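Side-chain contacts in phospholipase C-beta (PLC-beta) (Sepia officinalis, PDB 3QR0), which belongs to the phospholipase C-beta family, combining PH, EF-hand-like, TIM-barrel and C2 domains in a single chain that binds a calcium ion: residues Met316-Leu321 / Pro737-Lys742; Asn312-His317 / Phe614-Cys619. All coordinates share one frame; numbering follows the deposited sequence.

Interaction 1. Residues Met316-Leu321 / Pro737-Lys742; sequences MHRLDL and PLDGIK
Arg-318, in the single-turn helix 316-319, faces Gly-740 of a type II beta turn running from Leu-738 to Ile-741, the two CA atoms 7.3 Å apart. The turn belongs to the C2 domain, where it follows strand 730-737 in an antiparallel sheet, so the contact is a small example of one long side chain linking a short helix to a loop of the C2 domain. With no direct hydrogen bond across it, the contact rests on packing, charge and a water.

Arg-318 does most of the touching. Its CG lies anti to the carbonyl carbon, and a bend at chi3 (68°) turns the guanidinium after CD has met the turn. CD sits 3.1 Å from Asp-739 O, and is also 4.2 Å from Gly-740 CA; the absence of a side chain there gives the methylene its room. Beyond the bend, the guanidinium meets the same carbonyl oxygen and the Pro-737 ring obliquely, with NH1 3.8 Å from Pro-737 CG.

The charged pairing is loose. Asp-739 OD1 is 3.6 Å from Arg-318 NE, a long salt bridge in which the oxygen stands well out of the guanidinium plane and no N-H points at it. The two planar groups are 41° apart, consistent with attraction between charges alone.

Lys-742 reaches the start of the helix by a different route. Its almost fully extended chain carries NZ back toward the residues leading into the helix. One water accepts from both sides there: Met-316 N donates to it over 3.1 Å, and Lys-742 NZ over 2.8 Å.

Interaction 2. Residues Asn312-His317 / Phe614-Cys619; sequences NLTPMH and FEYNGC
Tyr-616 lays the hydroxyl end of its ring against Thr-314 and Pro-315, so this contact illustrates how one buried aromatic side chain can join a loop leading into a helix to a loop of the TIM-barrel region. The loop 614-619 follows helix 605-613, in the Y part of the barrel, while Pro-315 occupies the N-cap position of helix 316-319.

The contact between the segments is made by van der Waals packing alone. Thr-314 CG2 approaches the ring obliquely, 3.9 Å from Tyr-616 CE1, and Pro-315 CD lies 4.1 Å from that same carbon. The tyrosine OH touches both groups, 4.0 Å from Thr-314 CG2 and as far from Pro-315 CD, the three atoms making a nearly equal-sided triangle. The proline and the tyrosine cross at about a right angle.

A hydrogen bond within 312-317 shapes the lead-in that the ring meets. Asn-312 OD1 accepts from Thr-314 N at 2.9 Å, closing an Asx turn; the N-H points at the oxygen with an angle of 161°, and the donor is tilted 20° from the carbonyl plane. Thr-314 then divides its branches: chi1 of -57° sets OG1 beside the backbone N and leaves CG2 anti to that N, turned to the ring. Thr-314 OG1 hydrogen-bonds to Asn-148 OD1, and Glu-615 OE2 of the opposing loop bonds to Asn-148 ND2, so both loops use the same outside residue.

Around this core, strand 730-737 of the C2 domain supplies further cover: Leu-313 packs on Arg-734 and Met-736, and Tyr-616 on Pro-737. Leu-319 of helix 316-319 touches Thr-314, and strand 622-624 receives both Phe-614 and Asn-617 through Leu-623.

How the interactions relate
Interactions 1 and 2 share one piece of chain, including Met-316 and His-317, and their centres lie only 5 Å apart. Together they bring the short helix 316-319 and its lead-in up against both the C2 turn and the TIM-barrel loop. Arg-318 of interaction 1 packs on the tyrosine of interaction 2, with NH1 3.4 Å from Tyr-616 CG. Two probable hydrogen bonds connect them further: Lys-742 NZ to Asn-312 O at 2.7 Å, and Gly-618 N to Leu-319 O at 2.8 Å. The calcium ion is a separate matter: its ligands Asn-339, Glu-368, Asp-370 and Glu-417 belong to neither contact. One joins the short helix to the C2 turn, the other its lead-in to the TIM-barrel loop.

Interaction 1. Residues Met316-Leu321 / Pro737-Lys742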
loop_
_atom_site.group_PDB
_atom_site.type_symbol
_atom_site.label_atom_id
_atom_site.label_comp_id
_atom_site.label_asym_id
_atom_site.label_seq_id
_atom_site.Cartn_x
_atom_site.Cartn_y
_atom_site.Cartn_z
ATOM N N MET A 316 -4.897 0.942 14.763
ATOM C CA MET A 316 -6.085 1.475 14.098
ATOM C C MET A 316 -6.115 3.005 14.072
ATOM O O MET A 316 -6.569 3.587 13.091
ATOM C CB MET A 316 -7.361 0.903 14.729
ATOM C CG MET A 316 -7.566 -0.580 14.424
ATOM S SD MET A 316 -7.793 -0.907 12.650
ATOM C CE MET A 316 -7.244 -2.614 12.526
ATOM N N HIS A 317 -5.601 3.646 15.124
ATOM C CA HIS A 317 -5.537 5.111 15.176
ATOM C C HIS A 317 -4.617 5.694 14.086
ATOM O O HIS A 317 -4.810 6.832 13.656
ATOM C CB HIS A 317 -5.128 5.610 16.582
ATOM C CG HIS A 317 -3.694 5.350 16.936
ATOM N ND1 HIS A 317 -3.241 4.117 17.360
ATOM C CD2 HIS A 317 -2.611 6.165 16.927
ATOM C CE1 HIS A 317 -1.942 4.183 17.592
ATOM N NE2 HIS A 317 -1.534 5.414 17.336
ATOM N N ARG A 318 -3.632 4.911 13.641
ATOM C CA ARG A 318 -2.758 5.311 12.532
ATOM C C ARG A 318 -3.334 4.936 11.166
ATOM O O ARG A 318 -3.140 5.662 10.197
ATOM C CB ARG A 318 -1.369 4.683 12.677
ATOM C CG ARG A 318 -0.510 5.307 13.767
ATOM C CD ARG A 318 0.989 5.106 13.491
ATOM N NE ARG A 318 1.473 5.864 12.325
ATOM C CZ ARG A 318 1.878 5.342 11.157
ATOM N NH1 ARG A 318 1.877 4.025 10.931
ATOM N NH2 ARG A 318 2.296 6.154 10.188
ATOM N N LEU A 319 -4.011 3.792 11.087
ATOM C CA LEU A 319 -4.618 3.331 9.838
ATOM C C LEU A 319 -5.717 4.290 9.395
ATOM O O LEU A 319 -5.815 4.632 8.221
ATOM C CB LEU A 319 -5.204 1.924 10.009
ATOM C CG LEU A 319 -5.843 1.280 8.772
ATOM C CD1 LEU A 319 -4.811 1.048 7.678
ATOM C CD2 LEU A 319 -6.524 -0.028 9.145
ATOM N N ASP A 320 -6.533 4.714 10.357
ATOM C CA ASP A 320 -7.590 5.700 10.140
ATOM C C ASP A 320 -6.975 7.021 9.687
ATOM O O ASP A 320 -5.800 7.282 9.937
ATOM C CB ASP A 320 -8.380 5.888 11.446
ATOM C CG ASP A 320 -9.654 6.699 11.266
ATOM O OD1 ASP A 320 -10.335 6.551 10.233
ATOM O OD2 ASP A 320 -9.986 7.480 12.179
ATOM N N LEU A 321 -7.762 7.853 9.016
ATOM C CA LEU A 321 -7.281 9.160 8.581
ATOM C C LEU A 321 -7.335 10.104 9.781
ATOM O O LEU A 321 -8.210 10.963 9.885
ATOM C CB LEU A 321 -8.096 9.678 7.389
ATOM C CG LEU A 321 -7.335 10.603 6.435
ATOM C CD1 LEU A 321 -8.091 10.758 5.128
ATOM C CD2 LEU A 321 -7.084 11.954 7.076
ATOM N N PRO A 737 5.763 0.364 10.296
ATOM C CA PRO A 737 6.416 1.581 10.790
ATOM C C PRO A 737 6.590 1.522 12.303
ATOM O O PRO A 737 5.694 1.042 12.994
ATOM C CB PRO A 737 5.430 2.686 10.397
ATOM C CG PRO A 737 4.641 2.105 9.275
ATOM C CD PRO A 737 4.491 0.668 9.622
ATOM N N LEU A 738 7.732 1.982 12.810
ATOM C CA LEU A 738 8.009 1.912 14.249
ATOM C C LEU A 738 7.166 2.910 15.035
ATOM O O LEU A 738 6.952 2.727 16.229
ATOM C CB LEU A 738 9.488 2.138 14.556
ATOM C CG LEU A 738 10.515 1.210 13.906
ATOM C CD1 LEU A 738 11.855 1.368 14.617
ATOM C CD2 LEU A 738 10.060 -0.247 13.910
ATOM N N ASP A 739 6.710 3.966 14.364
ATOM C CA ASP A 739 5.697 4.861 14.922
ATOM C C ASP A 739 4.396 4.060 15.054
ATOM O O ASP A 739 3.729 3.783 14.064
ATOM C CB ASP A 739 5.508 6.080 14.004
ATOM C CG ASP A 739 4.475 7.078 14.527
ATOM O OD1 ASP A 739 4.063 7.960 13.734
ATOM O OD2 ASP A 739 4.071 6.997 15.710
ATOM N N GLY A 740 4.067 3.665 16.278
ATOM C CA GLY A 740 2.833 2.924 16.547
ATOM C C GLY A 740 2.930 1.409 16.452
ATOM O O GLY A 740 1.917 0.723 16.600
ATOM N N ILE A 741 4.127 0.866 16.223
ATOM C CA ILE A 741 4.283 -0.587 16.168
ATOM C C ILE A 741 3.800 -1.220 17.481
ATOM O O ILE A 741 3.996 -0.665 18.569
ATOM C CB ILE A 741 5.742 -1.032 15.850
ATOM C CG1 ILE A 741 5.773 -2.521 15.469
ATOM C CG2 ILE A 741 6.673 -0.737 17.023
ATOM C CD1 ILE A 741 7.097 -2.991 14.910
ATOM N N LYS A 742 3.146 -2.370 17.363
ATOM C CA LYS A 742 2.603 -3.077 18.512
ATOM C C LYS A 742 3.471 -4.287 18.804
ATOM O O LYS A 742 3.646 -5.138 17.932
ATOM C CB LYS A 742 1.194 -3.564 18.217
ATOM C CG LYS A 742 0.161 -2.494 17.980
ATOM C CD LYS A 742 -1.190 -3.165 17.961
ATOM C CE LYS A 742 -2.303 -2.267 17.543
ATOM N NZ LYS A 742 -3.546 -3.057 17.556
HETATM O O HOH W 1 -5.163 -0.740 17.378
#

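Interaction 2. Residues Asn312-His317 / Phe614-Cys619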
loop_
_atom_site.group_PDB
_atom_site.type_symbol
_atom_site.label_atom_id
_atom_site.label_comp_id
_atom_site.label_asym_id
_atom_site.label_seq_id
_atom_site.Cartn_x
_atom_site.Cartn_y
_atom_site.Cartn_z
ATOM N N ASN A 312 -4.844 -7.706 16.430
ATOM C CA ASN A 312 -4.392 -7.169 15.140
ATOM C C ASN A 312 -3.150 -6.294 15.328
ATOM O O ASN A 312 -3.125 -5.398 16.181
ATOM C CB ASN A 312 -5.526 -6.376 14.461
ATOM C CG ASN A 312 -5.296 -6.163 12.957
ATOM O OD1 ASN A 312 -4.213 -5.781 12.532
ATOM N ND2 ASN A 312 -6.331 -6.390 12.162
ATOM N N LEU A 313 -2.114 -6.568 14.539
ATOM C CA LEU A 313 -0.863 -5.817 14.636
ATOM C C LEU A 313 -1.022 -4.357 14.191
ATOM O O LEU A 313 -0.287 -3.488 14.643
ATOM C CB LEU A 313 0.248 -6.506 13.830
ATOM C CG LEU A 313 0.302 -6.253 12.321
ATOM C CD1 LEU A 313 0.948 -4.899 12.006
ATOM C CD2 LEU A 313 1.068 -7.364 11.630
ATOM N N THR A 314 -1.988 -4.093 13.314
ATOM C CA THR A 314 -2.177 -2.756 12.753
ATOM C C THR A 314 -2.745 -1.778 13.791
ATOM O O THR A 314 -3.803 -2.043 14.364
ATOM C CB THR A 314 -3.122 -2.800 11.538
ATOM O OG1 THR A 314 -2.595 -3.702 10.557
ATOM C CG2 THR A 314 -3.285 -1.407 10.922
ATOM N N PRO A 315 -2.033 -0.658 14.047
ATOM C CA PRO A 315 -2.550 0.381 14.950
ATOM C C PRO A 315 -3.680 1.156 14.281
ATOM O O PRO A 315 -3.446 1.919 13.339
ATOM C CB PRO A 315 -1.335 1.273 15.215
ATOM C CG PRO A 315 -0.398 1.015 14.084
ATOM C CD PRO A 315 -0.675 -0.351 13.559
ATOM N N MET A 316 -4.897 0.942 14.763
ATOM C CA MET A 316 -6.085 1.475 14.098
ATOM C C MET A 316 -6.115 3.005 14.072
ATOM O O MET A 316 -6.569 3.587 13.091
ATOM C CB MET A 316 -7.361 0.903 14.729
ATOM C CG MET A 316 -7.566 -0.580 14.424
ATOM S SD MET A 316 -7.793 -0.907 12.650
ATOM C CE MET A 316 -7.244 -2.614 12.526
ATOM N N HIS A 317 -5.601 3.646 15.124
ATOM C CA HIS A 317 -5.537 5.111 15.176
ATOM C C HIS A 317 -4.617 5.694 14.086
ATOM O O HIS A 317 -4.810 6.832 13.656
ATOM C CB HIS A 317 -5.128 5.610 16.582
ATOM C CG HIS A 317 -3.694 5.350 16.936
ATOM N ND1 HIS A 317 -3.241 4.117 17.360
ATOM C CD2 HIS A 317 -2.611 6.165 16.927
ATOM C CE1 HIS A 317 -1.942 4.183 17.592
ATOM N NE2 HIS A 317 -1.534 5.414 17.336
ATOM N N PHE A 614 2.432 4.341 2.992
ATOM C CA PHE A 614 1.325 5.212 2.591
ATOM C C PHE A 614 -0.057 4.540 2.654
ATOM O O PHE A 614 -1.058 5.167 2.305
ATOM C CB PHE A 614 1.579 5.818 1.197
ATOM C CG PHE A 614 2.477 7.029 1.217
ATOM C CD1 PHE A 614 2.062 8.203 1.822
ATOM C CD2 PHE A 614 3.741 6.991 0.642
ATOM C CE1 PHE A 614 2.882 9.323 1.847
ATOM C CE2 PHE A 614 4.564 8.104 0.666
ATOM C CZ PHE A 614 4.132 9.271 1.268
ATOM N N GLU A 615 -0.121 3.289 3.106
ATOM C CA GLU A 615 -1.397 2.678 3.461
ATOM C C GLU A 615 -2.000 3.398 4.662
ATOM O O GLU A 615 -3.219 3.511 4.777
ATOM C CB GLU A 615 -1.241 1.194 3.806
ATOM C CG GLU A 615 -2.592 0.511 4.012
ATOM C CD GLU A 615 -2.493 -0.935 4.412
ATOM O OE1 GLU A 615 -1.443 -1.354 4.948
ATOM O OE2 GLU A 615 -3.484 -1.662 4.178
ATOM N N TYR A 616 -1.134 3.886 5.547
ATOM C CA TYR A 616 -1.568 4.536 6.779
ATOM C C TYR A 616 -2.110 5.946 6.523
ATOM O O TYR A 616 -1.999 6.477 5.420
ATOM C CB TYR A 616 -0.430 4.523 7.812
ATOM C CG TYR A 616 -0.168 3.126 8.329
ATOM C CD1 TYR A 616 -0.888 2.624 9.403
ATOM C CD2 TYR A 616 0.767 2.294 7.719
ATOM C CE1 TYR A 616 -0.676 1.340 9.877
ATOM C CE2 TYR A 616 0.988 1.006 8.186
ATOM C CZ TYR A 616 0.256 0.537 9.266
ATOM O OH TYR A 616 0.455 -0.732 9.749
ATOM N N ASN A 617 -2.729 6.520 7.552
ATOM C CA ASN A 617 -3.475 7.768 7.437
ATOM C C ASN A 617 -4.544 7.696 6.335
ATOM O O ASN A 617 -4.638 8.572 5.477
ATOM C CB ASN A 617 -2.543 8.966 7.240
ATOM C CG ASN A 617 -3.211 10.286 7.601
ATOM O OD1 ASN A 617 -3.950 10.368 8.586
ATOM N ND2 ASN A 617 -2.959 11.322 6.800
ATOM N N GLY A 618 -5.336 6.629 6.383
ATOM C CA GLY A 618 -6.496 6.461 5.506
ATOM C C GLY A 618 -6.177 6.223 4.047
ATOM O O GLY A 618 -7.036 6.405 3.188
ATOM N N CYS A 619 -4.948 5.800 3.760
ATOM C CA CYS A 619 -4.456 5.722 2.386
ATOM C C CYS A 619 -4.698 7.047 1.636
ATOM O O CYS A 619 -5.016 7.065 0.445
ATOM C CB CYS A 619 -5.090 4.532 1.657
ATOM S SG CYS A 619 -4.107 3.940 0.258
#